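Hypothetical peroxiredoxin protein (Sinorhizobium meliloti, PDB 3UMA) probably acts as a thiol-specific peroxidase that reduces hydrogen peroxide and organic hydroperoxides to water and alcohols at the expense of glutathione. Local coordinates at residues Asp85-Ala89 against Arg90-Asp94; Val46-Thr50 against Glu51-Lys55; Ala99-Leu103 against His104-Ala108. One frame throughout, in Å; residues are numbered along the deposited sequence.

Interaction 1 (Asp85-Ala89 against Arg90-Asp94)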
# COMPACT_ATOMS: atom_id res chain seq x y z
N ASP A 85 0.99 0.13 16.38
CA ASP A 85 1.96 -0.06 17.47
C ASP A 85 2.36 -1.52 17.62
O ASP A 85 3.55 -1.84 17.69
CB ASP A 85 1.42 0.52 18.78
CG ASP A 85 1.27 2.04 18.73
OD1 ASP A 85 2.04 2.69 18.00
OD2 ASP A 85 0.38 2.60 19.42
N ALA A 86 1.37 -2.42 17.62
CA ALA A 86 1.64 -3.86 17.69
C ALA A 86 2.48 -4.34 16.53
O ALA A 86 3.31 -5.23 16.69
CB ALA A 86 0.34 -4.66 17.78
N ILE A 87 2.27 -3.75 15.35
CA ILE A 87 3.06 -4.12 14.17
C ILE A 87 4.50 -3.62 14.30
O ILE A 87 5.43 -4.40 14.12
CB ILE A 87 2.41 -3.63 12.82
CG1 ILE A 87 1.17 -4.48 12.48
CG2 ILE A 87 3.42 -3.69 11.68
CD1 ILE A 87 0.27 -3.89 11.36
N LEU A 88 4.67 -2.35 14.62
CA LEU A 88 6.01 -1.77 14.80
C LEU A 88 6.81 -2.48 15.90
O LEU A 88 8.04 -2.58 15.79
CB LEU A 88 5.94 -0.26 15.07
CG LEU A 88 5.31 0.62 13.97
CD1 LEU A 88 5.25 2.08 14.39
CD2 LEU A 88 6.05 0.48 12.63
N ALA A 89 6.12 -2.99 16.91
CA ALA A 89 6.79 -3.68 18.02
C ALA A 89 7.24 -5.08 17.65
O ALA A 89 7.90 -5.75 18.44
CB ALA A 89 5.91 -3.72 19.26
N ARG A 90 6.90 -5.53 16.44
CA ARG A 90 7.36 -6.84 16.00
C ARG A 90 8.47 -6.79 14.95
O ARG A 90 8.56 -7.65 14.09
CB ARG A 90 6.20 -7.71 15.52
CG ARG A 90 5.41 -8.36 16.66
CD ARG A 90 4.66 -9.60 16.16
NE ARG A 90 4.44 -10.59 17.22
CZ ARG A 90 5.32 -11.53 17.58
NH1 ARG A 90 6.50 -11.62 16.98
NH2 ARG A 90 5.02 -12.39 18.56
N GLY A 91 9.35 -5.79 15.05
CA GLY A 91 10.52 -5.72 14.17
C GLY A 91 10.22 -5.12 12.81
O GLY A 91 10.84 -5.48 11.81
N VAL A 92 9.27 -4.20 12.77
CA VAL A 92 8.92 -3.54 11.53
C VAL A 92 9.30 -2.09 11.71
O VAL A 92 8.89 -1.45 12.69
CB VAL A 92 7.40 -3.67 11.24
CG1 VAL A 92 6.96 -2.69 10.17
CG2 VAL A 92 7.05 -5.11 10.87
N ASP A 93 10.05 -1.55 10.76
CA ASP A 93 10.49 -0.16 10.86
C ASP A 93 9.44 0.85 10.41
O ASP A 93 9.36 1.94 10.98
CB ASP A 93 11.78 0.05 10.06
CG ASP A 93 12.87 -0.90 10.50
OD1 ASP A 93 13.17 -0.91 11.70
OD2 ASP A 93 13.41 -1.63 9.65
N ASP A 94 8.66 0.49 9.38
CA ASP A 94 7.72 1.44 8.77
C ASP A 94 6.46 0.78 8.21
O ASP A 94 6.47 -0.39 7.86
CB ASP A 94 8.43 2.19 7.64
CG ASP A 94 8.20 3.70 7.68
OD1 ASP A 94 7.21 4.16 8.30
OD2 ASP A 94 9.04 4.42 7.08
O HOH W 1 10.33 -3.92 17.08
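Val92 CG1 lies opposite its own backbone N (chi1 165°) and Ile87 holds CG2 in the same relation to its backbone N, so the two side chains meet obliquely beneath the end of helix 84-88. Ile87 CG2 sits against both methyls of the valine, 4.0 Å from Val92 CG1 and also 4.0 Å from Val92 CG2. Leu88 also reaches Val92 CG1 with one branch, Leu88 CD2 lying 4.1 Å from that methyl. The same Leu88 CD2 lies against the backbone beyond it, 3.4 Å from Val92 O. The helix has already ended above this cluster. Ala89 N still bonds to Asp85 O, but Arg90 N turns back to Ile87 O (3.0 Å, N-H...O angle 157°), a bond three residues long whose donor stands above the carbonyl plane, 58° out of it. Gly91 then adopts a left-handed helical conformation, in which a side chain would jam against the carbonyl O of Arg90. A water donates to Leu88 O and accepts from Gly91 N, at 2.9 Å from the latter atom, and so bridges the turn. This turn carries the chain into strand 94-99, the parallel partner of strand 58-64, and completes a beta-alpha-beta crossover of the thioredoxin fold. Cutting Val92 back to an alanine removes both methyls and would probably leave Leu88 CD2 without its apolar partner here and Ile87 CG2 with only the CB to pack on, opening a gap under the helix end. Val60 of strand 58-64 and Leu184 at the C-terminus also pack on Ile87 and Val92. Past the turn, Asp93 OD2 accepts from Arg58 N, while Asp94 OD2 is hydrogen-bonded to His120 NE2.

Interaction 2 (Val46-Thr50 against Glu51-Lys55)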
# COMPACT_ATOMS: atom_id res chain seq x y z
N VAL A 46 6.41 15.92 -0.35
CA VAL A 46 7.71 15.23 -0.37
C VAL A 46 7.68 14.14 -1.45
O VAL A 46 6.61 13.72 -1.89
CB VAL A 46 8.01 14.65 1.04
CG1 VAL A 46 8.78 13.35 1.00
CG2 VAL A 46 8.71 15.69 1.92
N GLU A 47 8.86 13.69 -1.86
CA GLU A 47 8.98 12.60 -2.81
C GLU A 47 9.71 11.43 -2.15
O GLU A 47 10.85 11.58 -1.69
CB GLU A 47 9.73 13.06 -4.05
CG GLU A 47 9.62 12.14 -5.26
CD GLU A 47 9.91 12.87 -6.56
OE1 GLU A 47 10.59 13.92 -6.51
OE2 GLU A 47 9.46 12.41 -7.63
N VAL A 48 9.05 10.27 -2.10
CA VAL A 48 9.56 9.06 -1.42
C VAL A 48 10.01 8.06 -2.48
O VAL A 48 9.22 7.69 -3.35
CB VAL A 48 8.44 8.44 -0.51
CG1 VAL A 48 8.86 7.10 0.10
CG2 VAL A 48 8.04 9.42 0.58
N THR A 49 11.27 7.62 -2.43
CA THR A 49 11.76 6.61 -3.35
C THR A 49 11.64 5.23 -2.71
O THR A 49 11.57 5.13 -1.49
CB THR A 49 13.25 6.82 -3.75
OG1 THR A 49 14.06 6.76 -2.57
CG2 THR A 49 13.47 8.18 -4.44
N THR A 50 11.64 4.19 -3.52
CA THR A 50 11.63 2.84 -3.00
C THR A 50 12.91 2.58 -2.20
O THR A 50 12.88 1.89 -1.16
CB THR A 50 11.46 1.81 -4.10
OG1 THR A 50 12.34 2.13 -5.17
CG2 THR A 50 10.04 1.82 -4.63
N GLU A 51 14.01 3.18 -2.64
CA GLU A 51 15.28 3.04 -1.92
C GLU A 51 15.17 3.57 -0.50
O GLU A 51 15.44 2.86 0.46
CB GLU A 51 16.42 3.74 -2.66
CG GLU A 51 17.77 3.61 -1.97
CD GLU A 51 18.88 4.22 -2.81
OE1 GLU A 51 19.20 5.41 -2.57
OE2 GLU A 51 19.39 3.53 -3.73
N LEU A 52 14.74 4.83 -0.38
CA LEU A 52 14.53 5.47 0.91
C LEU A 52 13.53 4.73 1.80
O LEU A 52 13.69 4.67 3.02
CB LEU A 52 14.07 6.92 0.73
CG LEU A 52 13.53 7.60 2.01
CD1 LEU A 52 14.65 7.87 3.04
CD2 LEU A 52 12.73 8.89 1.72
N LEU A 53 12.48 4.20 1.17
CA LEU A 53 11.43 3.54 1.92
C LEU A 53 11.87 2.17 2.42
O LEU A 53 11.67 1.84 3.58
CB LEU A 53 10.15 3.41 1.09
CG LEU A 53 8.93 2.92 1.88
CD1 LEU A 53 8.67 3.80 3.12
CD2 LEU A 53 7.70 2.87 0.98
N PHE A 54 12.49 1.39 1.55
CA PHE A 54 12.69 -0.03 1.82
C PHE A 54 14.11 -0.48 2.22
O PHE A 54 14.27 -1.48 2.91
CB PHE A 54 12.23 -0.85 0.61
CG PHE A 54 10.77 -0.72 0.32
CD1 PHE A 54 9.82 -1.36 1.13
CD2 PHE A 54 10.32 0.05 -0.75
CE1 PHE A 54 8.46 -1.24 0.87
CE2 PHE A 54 8.94 0.17 -1.02
CZ PHE A 54 8.02 -0.47 -0.20
N LYS A 55 15.14 0.25 1.80
CA LYS A 55 16.50 -0.27 1.92
C LYS A 55 16.99 -0.30 3.35
O LYS A 55 16.88 0.68 4.08
CB LYS A 55 17.49 0.45 1.00
CG LYS A 55 17.34 0.13 -0.50
CD LYS A 55 16.95 -1.32 -0.81
CE LYS A 55 17.89 -1.94 -1.85
NZ LYS A 55 17.29 -3.12 -2.55
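Thr49 and Leu52 are joined by the one side-chain hydrogen bond of this turn: Leu52 N donates to Thr49 OG1 over 3.0 Å in a nearly straight bond (166°). Thr49 OG1 occupies the crowded position between its backbone N and carbonyl carbon (chi1 60°), which aims it at the start of the helix. Leu52 CB comes within 3.3 Å of the same hydroxyl, the two side chains meeting at about a right angle. Backbone bonds continue the grip. Leu53 N donates to Thr49 O (3.0 Å) and Phe54 N to Thr50 O (2.8 Å), so Thr49 holds the helix through both its side chain and its carbonyl. Thr50 OG1 has its partner outside the turn, accepting from Ala35 N. The apolar contacts lie toward the protein interior. Val48 CG1 reaches Leu53 CB at 4.0 Å, and both side chains rest on Leu122 of strand 120-123. Leu53 CG in turn covers one face of the Phe54 ring, 3.9 Å above its plane and over its centre. Thr50 meets the ring at the edge: Thr50 CB lies in the ring plane, 4.0 Å from Phe54 CD2, and Thr50 O is also close to that plane. Thr50 and Phe54 are both buried, and Leu32 packs on the phenylalanine. The whole is a threonine N-cap at a strand-to-helix junction, where the hairpin of strands 36-41 and 44-49, an N-terminal addition to the thioredoxin fold in peroxiredoxins, passes directly into the short helix 50-54.

Interaction 3 (Ala99-Leu103 against His104-Ala108); sequences AVNDL and HVMGA
The His104 imidazole carries Leu103 CD1 over one face, in a CH-pi contact 4.2 Å from the methyl to the ring centroid and 15° off the ring normal. Asp102 OD1 lies at the ring edge, near its plane and 3.9 Å from His104 CD2, while His104 ND1 makes a weak hydrogen bond to Lys40 NZ. The Asp102 carboxylate is the second flat group. Val105 N donates to Asp102 OD1 (3.0 Å) from above the carboxylate plane, 40° out of it, and Val105 CG2 packs against Asp102 OD2 at 3.4 Å. Below this cap the helix is under way, with Met106 N bonded to Asp102 O and Gly107 N to Leu103 O. The side chain of Met106, a selenomethionine, is folded about its CB-CG (chi2 -51°) and CG-SE bonds, which turns it back toward the end of strand 94-99. Its SE lies 3.9 Å from Ala99 CB and 4.1 Å from Asn101 CB, and Phe121 and Ser123 of strand 120-123 pack on it too. Ala99 is about 7 Å, side chain to side chain, from Cys72, the predicted peroxidatic cysteine, so this joint lies close to the probable active site. An aspartate N-cap places a carboxylate at the positive end of helix 103-113, where the helix dipole and the N-H of Val105 are likely to favour its negative charge.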
# COMPACT_ATOMS: atom_id res chain seq x y z
N ALA A 99 -1.81 3.93 -3.13
CA ALA A 99 -3.04 3.90 -3.96
C ALA A 99 -2.82 4.66 -5.24
O ALA A 99 -2.01 5.60 -5.28
CB ALA A 99 -4.19 4.49 -3.23
N VAL A 100 -3.55 4.27 -6.29
CA VAL A 100 -3.60 5.02 -7.54
C VAL A 100 -4.61 6.15 -7.35
O VAL A 100 -5.76 6.05 -7.77
CB VAL A 100 -3.92 4.10 -8.75
CG1 VAL A 100 -3.99 4.89 -10.07
CG2 VAL A 100 -2.89 2.94 -8.83
N ASN A 101 -4.19 7.17 -6.61
CA ASN A 101 -4.90 8.44 -6.38
C ASN A 101 -3.86 9.56 -6.47
O ASN A 101 -2.67 9.32 -6.22
CB ASN A 101 -5.50 8.52 -4.96
CG ASN A 101 -6.84 7.77 -4.82
OD1 ASN A 101 -7.88 8.20 -5.35
ND2 ASN A 101 -6.82 6.66 -4.10
N ASP A 102 -4.31 10.77 -6.77
CA ASP A 102 -3.42 11.93 -6.80
C ASP A 102 -2.97 12.28 -5.38
O ASP A 102 -3.54 11.81 -4.38
CB ASP A 102 -4.11 13.13 -7.49
CG ASP A 102 -5.30 13.66 -6.71
OD1 ASP A 102 -5.07 14.36 -5.71
OD2 ASP A 102 -6.49 13.39 -7.09
N LEU A 103 -1.96 13.14 -5.26
CA LEU A 103 -1.37 13.39 -3.95
C LEU A 103 -2.26 14.20 -3.02
O LEU A 103 -2.21 14.04 -1.80
CB LEU A 103 0.05 13.98 -4.09
CG LEU A 103 0.31 15.47 -4.31
CD1 LEU A 103 0.26 16.21 -2.99
CD2 LEU A 103 1.69 15.66 -4.95
N HIS A 104 -3.12 15.05 -3.57
CA HIS A 104 -4.00 15.84 -2.72
C HIS A 104 -5.10 14.99 -2.07
O HIS A 104 -5.46 15.18 -0.92
CB HIS A 104 -4.63 17.01 -3.48
CG HIS A 104 -3.63 17.84 -4.22
ND1 HIS A 104 -2.85 18.79 -3.60
CD2 HIS A 104 -3.27 17.85 -5.53
CE1 HIS A 104 -2.05 19.35 -4.49
NE2 HIS A 104 -2.29 18.80 -5.67
N VAL A 105 -5.63 14.05 -2.82
CA VAL A 105 -6.59 13.11 -2.26
C VAL A 105 -5.91 12.24 -1.20
O VAL A 105 -6.45 12.05 -0.11
CB VAL A 105 -7.31 12.31 -3.38
CG1 VAL A 105 -8.08 11.12 -2.83
CG2 VAL A 105 -8.27 13.27 -4.14
N MSE A 106 -4.71 11.74 -1.50
CA MSE A 106 -3.95 10.95 -0.52
C MSE A 106 -3.74 11.73 0.77
O MSE A 106 -4.03 11.20 1.85
CB MSE A 106 -2.59 10.47 -1.07
CG MSE A 106 -2.72 9.33 -2.04
SE MSE A 106 -3.83 7.85 -1.32
CE MSE A 106 -2.56 6.81 -0.25
N GLY A 107 -3.30 12.98 0.66
CA GLY A 107 -3.14 13.87 1.83
C GLY A 107 -4.42 14.13 2.60
O GLY A 107 -4.43 14.09 3.84
N ALA A 108 -5.50 14.42 1.89
CA ALA A 108 -6.80 14.57 2.55
C ALA A 108 -7.23 13.29 3.29
O ALA A 108 -7.80 13.35 4.39
CB ALA A 108 -7.86 15.00 1.54

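All three contacts are partly buried joints at a helix end, but interaction 1 lies farthest out, with more exposed than buried residues, while interaction 2 has the most buried ones. Interactions 2 and 3 are helix starts, one capped by a neutral threonine hydroxyl and the other by a carboxylate, probably charged; interaction 1 is a helix finish, closed by a backbone turn, a glycine and a water. Interactions 1 and 3 flank the same strand, 94-99, one leading into it and the other out. Interaction 2 belongs to the hairpin side, yet touches interaction 1, with Leu53 CD1 4.0 Å from Asp94 OD2. Each turns apolar groups inward, but interaction 3 alone approaches the predicted active site.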